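Local structure of enoyl-CoA hydratase/isomerase family protein (Pseudomonas syringae pv. tomato, 3OT6) at residues N203-K206 / K207-K211; V212-G215 / L216-L220. The protein belongs to the enoyl-CoA hydratase/isomerase (crotonase) family and probably acts as a hydratase or isomerase on a coenzyme A thioester substrate. All coordinates share one frame; numbering follows the deposited sequence.

Interaction 1: residues N203-K206 / K207-K211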
loop_
_atom_site.group_PDB
_atom_site.type_symbol
_atom_site.label_atom_id
_atom_site.label_comp_id
_atom_site.label_asym_id
_atom_site.label_seq_id
_atom_site.Cartn_x
_atom_site.Cartn_y
_atom_site.Cartn_z
ATOM N N ASN A 203 21.591 5.450 3.854
ATOM C CA ASN A 203 21.676 5.409 5.308
ATOM C C ASN A 203 20.954 6.603 5.938
ATOM O O ASN A 203 20.140 6.428 6.834
ATOM C CB ASN A 203 23.119 5.370 5.773
ATOM C CG ASN A 203 23.210 5.418 7.267
ATOM O OD1 ASN A 203 22.973 4.401 7.921
ATOM N ND2 ASN A 203 23.519 6.617 7.838
ATOM N N ALA A 204 21.231 7.807 5.441
ATOM C CA ALA A 204 20.473 8.981 5.828
ATOM C C ALA A 204 18.958 8.844 5.544
ATOM O O ALA A 204 18.145 9.323 6.330
ATOM C CB ALA A 204 21.060 10.274 5.176
ATOM N N HIS A 205 18.582 8.187 4.441
ATOM C CA HIS A 205 17.189 7.924 4.137
ATOM C C HIS A 205 16.543 7.057 5.227
ATOM O O HIS A 205 15.475 7.434 5.749
ATOM C CB HIS A 205 17.108 7.250 2.799
ATOM C CG HIS A 205 15.738 6.837 2.406
ATOM N ND1 HIS A 205 14.822 7.721 1.855
ATOM C CD2 HIS A 205 15.142 5.619 2.413
ATOM C CE1 HIS A 205 13.716 7.060 1.553
ATOM N NE2 HIS A 205 13.884 5.786 1.875
ATOM N N LYS A 206 17.189 5.943 5.596
ATOM C CA LYS A 206 16.674 5.028 6.565
ATOM C C LYS A 206 16.492 5.745 7.902
ATOM O O LYS A 206 15.409 5.708 8.462
ATOM C CB LYS A 206 17.635 3.830 6.713
ATOM C CG LYS A 206 17.259 2.865 7.829
ATOM C CD LYS A 206 18.245 1.671 8.015
ATOM C CE LYS A 206 19.691 2.206 8.130
ATOM N NZ LYS A 206 20.744 1.197 8.488
ATOM N N LYS A 207 17.548 6.385 8.421
ATOM C CA LYS A 207 17.497 7.028 9.709
ATOM C C LYS A 207 16.437 8.142 9.694
ATOM O O LYS A 207 15.649 8.229 10.649
ATOM C CB LYS A 207 18.861 7.656 10.073
ATOM C CG LYS A 207 20.131 6.740 10.170
ATOM C CD LYS A 207 19.932 5.574 11.130
ATOM C CE LYS A 207 20.999 4.448 10.913
ATOM N NZ LYS A 207 20.738 3.231 11.799
ATOM N N THR A 208 16.406 8.994 8.643
ATOM C CA THR A 208 15.416 10.074 8.578
ATOM C C THR A 208 13.961 9.495 8.535
ATOM O O THR A 208 13.060 9.990 9.218
ATOM C CB THR A 208 15.689 11.026 7.401
ATOM O OG1 THR A 208 17.004 11.580 7.550
ATOM C CG2 THR A 208 14.649 12.228 7.285
ATOM N N LYS A 209 13.755 8.423 7.784
ATOM C CA LYS A 209 12.456 7.786 7.721
ATOM C C LYS A 209 11.985 7.297 9.100
ATOM O O LYS A 209 10.845 7.610 9.555
ATOM C CB LYS A 209 12.522 6.645 6.715
ATOM C CG LYS A 209 11.301 5.831 6.600
ATOM C CD LYS A 209 11.425 4.640 5.613
ATOM C CE LYS A 209 11.955 5.060 4.257
ATOM N NZ LYS A 209 11.636 4.025 3.304
ATOM N N LEU A 210 12.824 6.526 9.798
ATOM C CA LEU A 210 12.437 6.153 11.163
ATOM C C LEU A 210 12.245 7.370 12.123
ATOM O O LEU A 210 11.433 7.299 13.048
ATOM C CB LEU A 210 13.379 5.099 11.772
ATOM C CG LEU A 210 13.444 3.828 10.905
ATOM C CD1 LEU A 210 14.376 2.790 11.567
ATOM C CD2 LEU A 210 12.053 3.228 10.646
ATOM N N LYS A 211 13.007 8.438 11.938
ATOM C CA LYS A 211 12.936 9.577 12.861
ATOM C C LYS A 211 11.649 10.347 12.544
ATOM O O LYS A 211 10.851 10.655 13.424
ATOM C CB LYS A 211 14.170 10.502 12.708
ATOM C CG LYS A 211 14.597 11.359 13.851
ATOM C CD LYS A 211 15.998 12.001 13.504
ATOM C CE LYS A 211 16.457 13.105 14.506
ATOM N NZ LYS A 211 17.796 13.861 14.160
#
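His205 and Lys209 meet one turn apart near the start of the long C-terminal helix 202-230 of this crotonase-like fold, in a local i to i+4 contact. The lysine runs out with CG anti to its own N (chi1 176°) and then bends at the CG-CD bond (chi3 -51°), which brings the end of the chain obliquely to the imidazole: Lys209 CE lies 3.1 Å from His205 NE2. Lys209 NZ gives His205 NE2 a weak hydrogen bond of 3.2 Å. The main hold on the buried ammonium comes from outside the helix, where the backbone oxygen of His93 accepts a hydrogen bond and Asp117 OD2 forms a salt bridge, so its charge is probably well compensated. On another face Thr208 OG1 turns back to the carbonyl one turn earlier and donates to Ala204 O at 2.8 Å. Thr208 N bonds to the same oxygen from the opposite face of the carbonyl plane, so Ala204 O accepts twice from one residue, and the hydroxyl's proton is used within the helix. Lys206 and Lys207 lie side by side and point the same way, with Lys206 NZ 3.9 Å from Lys207 NZ, a probably mildly repulsive pair. Asn203 slants across Lys207, its OD1 3.6 Å from Lys207 CE. The backbone bond from Leu210 N to Lys206 O, 3.0 Å, continues the helical pattern. Around this turn, the loop between helix 73-91 and strand 97-100 receives His205 on Pro96, Lys206 on Pro94 and Leu210 on Ser92, while Asp117 immediately precedes strand 118-122.

Interaction 2: residues V212-G215 / L216-L220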
loop_
_atom_site.group_PDB
_atom_site.type_symbol
_atom_site.label_atom_id
_atom_site.label_comp_id
_atom_site.label_asym_id
_atom_site.label_seq_id
_atom_site.Cartn_x
_atom_site.Cartn_y
_atom_site.Cartn_z
ATOM N N VAL A 212 11.426 10.634 11.273
ATOM C CA VAL A 212 10.252 11.393 10.903
ATOM C C VAL A 212 9.012 10.620 11.323
ATOM O O VAL A 212 8.069 11.225 11.858
ATOM C CB VAL A 212 10.244 11.674 9.406
ATOM C CG1 VAL A 212 8.845 11.981 8.884
ATOM C CG2 VAL A 212 11.266 12.777 9.093
ATOM N N ARG A 213 9.025 9.308 11.089
ATOM C CA ARG A 213 7.840 8.475 11.129
ATOM C C ARG A 213 7.572 7.839 12.468
ATOM O O ARG A 213 6.585 7.125 12.611
ATOM C CB ARG A 213 7.901 7.414 10.046
ATOM C CG ARG A 213 7.531 7.976 8.650
ATOM C CD ARG A 213 7.325 6.873 7.641
ATOM N NE ARG A 213 7.027 7.387 6.317
ATOM C CZ ARG A 213 7.416 6.798 5.184
ATOM N NH1 ARG A 213 8.129 5.700 5.211
ATOM N NH2 ARG A 213 7.128 7.320 4.030
ATOM N N LYS A 214 8.390 8.151 13.467
ATOM C CA LYS A 214 8.307 7.509 14.782
ATOM C C LYS A 214 6.931 7.576 15.369
ATOM O O LYS A 214 6.405 6.539 15.748
ATOM C CB LYS A 214 9.317 8.083 15.791
ATOM C CG LYS A 214 9.108 7.454 17.173
ATOM C CD LYS A 214 10.184 7.833 18.233
ATOM C CE LYS A 214 9.802 7.291 19.674
ATOM N NZ LYS A 214 9.397 5.830 19.549
ATOM N N GLY A 215 6.351 8.777 15.455
ATOM C CA GLY A 215 4.951 8.979 15.851
ATOM C C GLY A 215 3.983 8.053 15.110
ATOM O O GLY A 215 3.163 7.359 15.753
ATOM N N LEU A 216 4.125 7.956 13.782
ATOM C CA LEU A 216 3.203 7.208 12.989
ATOM C C LEU A 216 3.412 5.742 13.317
ATOM O O LEU A 216 2.419 4.990 13.524
ATOM C CB LEU A 216 3.398 7.497 11.512
ATOM C CG LEU A 216 2.688 6.622 10.452
ATOM C CD1 LEU A 216 1.146 6.703 10.560
ATOM C CD2 LEU A 216 3.123 6.976 9.038
ATOM N N LEU A 217 4.677 5.336 13.413
ATOM C CA LEU A 217 5.009 3.917 13.692
ATOM C C LEU A 217 4.528 3.487 15.085
ATOM O O LEU A 217 3.941 2.457 15.230
ATOM C CB LEU A 217 6.511 3.660 13.514
ATOM C CG LEU A 217 7.122 3.252 12.152
ATOM C CD1 LEU A 217 6.198 3.190 10.916
ATOM C CD2 LEU A 217 8.447 3.932 11.806
ATOM N N ASP A 218 4.736 4.285 16.118
ATOM C CA ASP A 218 4.209 3.898 17.424
ATOM C C ASP A 218 2.700 3.816 17.418
ATOM O O ASP A 218 2.154 2.859 17.934
ATOM C CB ASP A 218 4.723 4.835 18.541
ATOM C CG ASP A 218 6.245 4.769 18.675
ATOM O OD1 ASP A 218 6.862 3.754 18.163
ATOM O OD2 ASP A 218 6.812 5.725 19.266
ATOM N N THR A 219 2.048 4.822 16.843
ATOM C CA THR A 219 0.621 4.871 16.665
ATOM C C THR A 219 0.043 3.653 15.923
ATOM O O THR A 219 -1.035 3.138 16.295
ATOM C CB THR A 219 0.225 6.134 15.891
ATOM O OG1 THR A 219 0.601 7.276 16.648
ATOM C CG2 THR A 219 -1.277 6.163 15.641
ATOM N N LEU A 220 0.715 3.222 14.864
ATOM C CA LEU A 220 0.318 2.011 14.167
ATOM C C LEU A 220 0.463 0.768 15.071
ATOM O O LEU A 220 -0.406 -0.099 15.005
ATOM C CB LEU A 220 1.080 1.822 12.836
ATOM C CG LEU A 220 0.664 2.716 11.654
ATOM C CD1 LEU A 220 1.686 2.653 10.457
ATOM C CD2 LEU A 220 -0.749 2.372 11.201
HETATM O O HOH W 1 5.174 10.346 12.389
#
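Lys214 and Asp218 form an i to i+4 salt bridge on the surface of helix 202-230, midway along the helix, while the flank carrying Leu216 and Leu217 packs on helices 73-91 and 141-150. Lys214 NZ reaches Asp218 OD2 at 2.6 Å, on the syn lone pair. The lysine chain stays extended until CE and turns only at its last torsion (chi4 48°), which turns the ammonium toward OD2, on the side of the other oxygen. Thr219 OG1 donates to Gly215 O at 2.7 Å from above the carbonyl plane; Thr219 N meets the same oxygen from the other face. Around Arg213 the helix is distorted: Arg213 O takes a bond of 2.7 Å from Leu217 N and a weak, bent one from Leu216 N (117°). A water bridges the irregularity, accepting from Leu216 N at 3.0 Å and donating to Val212 O. Leu217 CD2 lies 3.9 Å from Arg213 CB, and Leu217 CB and CD2 also sit close to Arg213 O. The guanidinium is held outside these segments, by Leu91 O and by a salt bridge to Asp117. Chemically, the contact is thus divided: an ion pair ties one turn on the outer face, whereas leucines and an anchored arginine join the helix to its neighbours, and the water supplies Val212 O with a donor at the distorted turn.

In the fold
Interactions 1 and 2 are consecutive parts of helix 202-230, their centres 13 Å apart, and both are surface contacts with one buried residue each. They meet where Leu210 CD2 packs on Leu217 CD2. Asp117 also joins them, taking Lys209 of interaction 1 on OD2 and Arg213 of interaction 2 on OD1, so one carboxylate fastens two turns of the helix. Each has a threonine hydroxyl returning to a carbonyl. Their charges differ: interaction 1 sets two lysine ends near each other beside loop residues, whereas interaction 2 pairs opposite charges and packs leucines against helices 73-91 and 141-150.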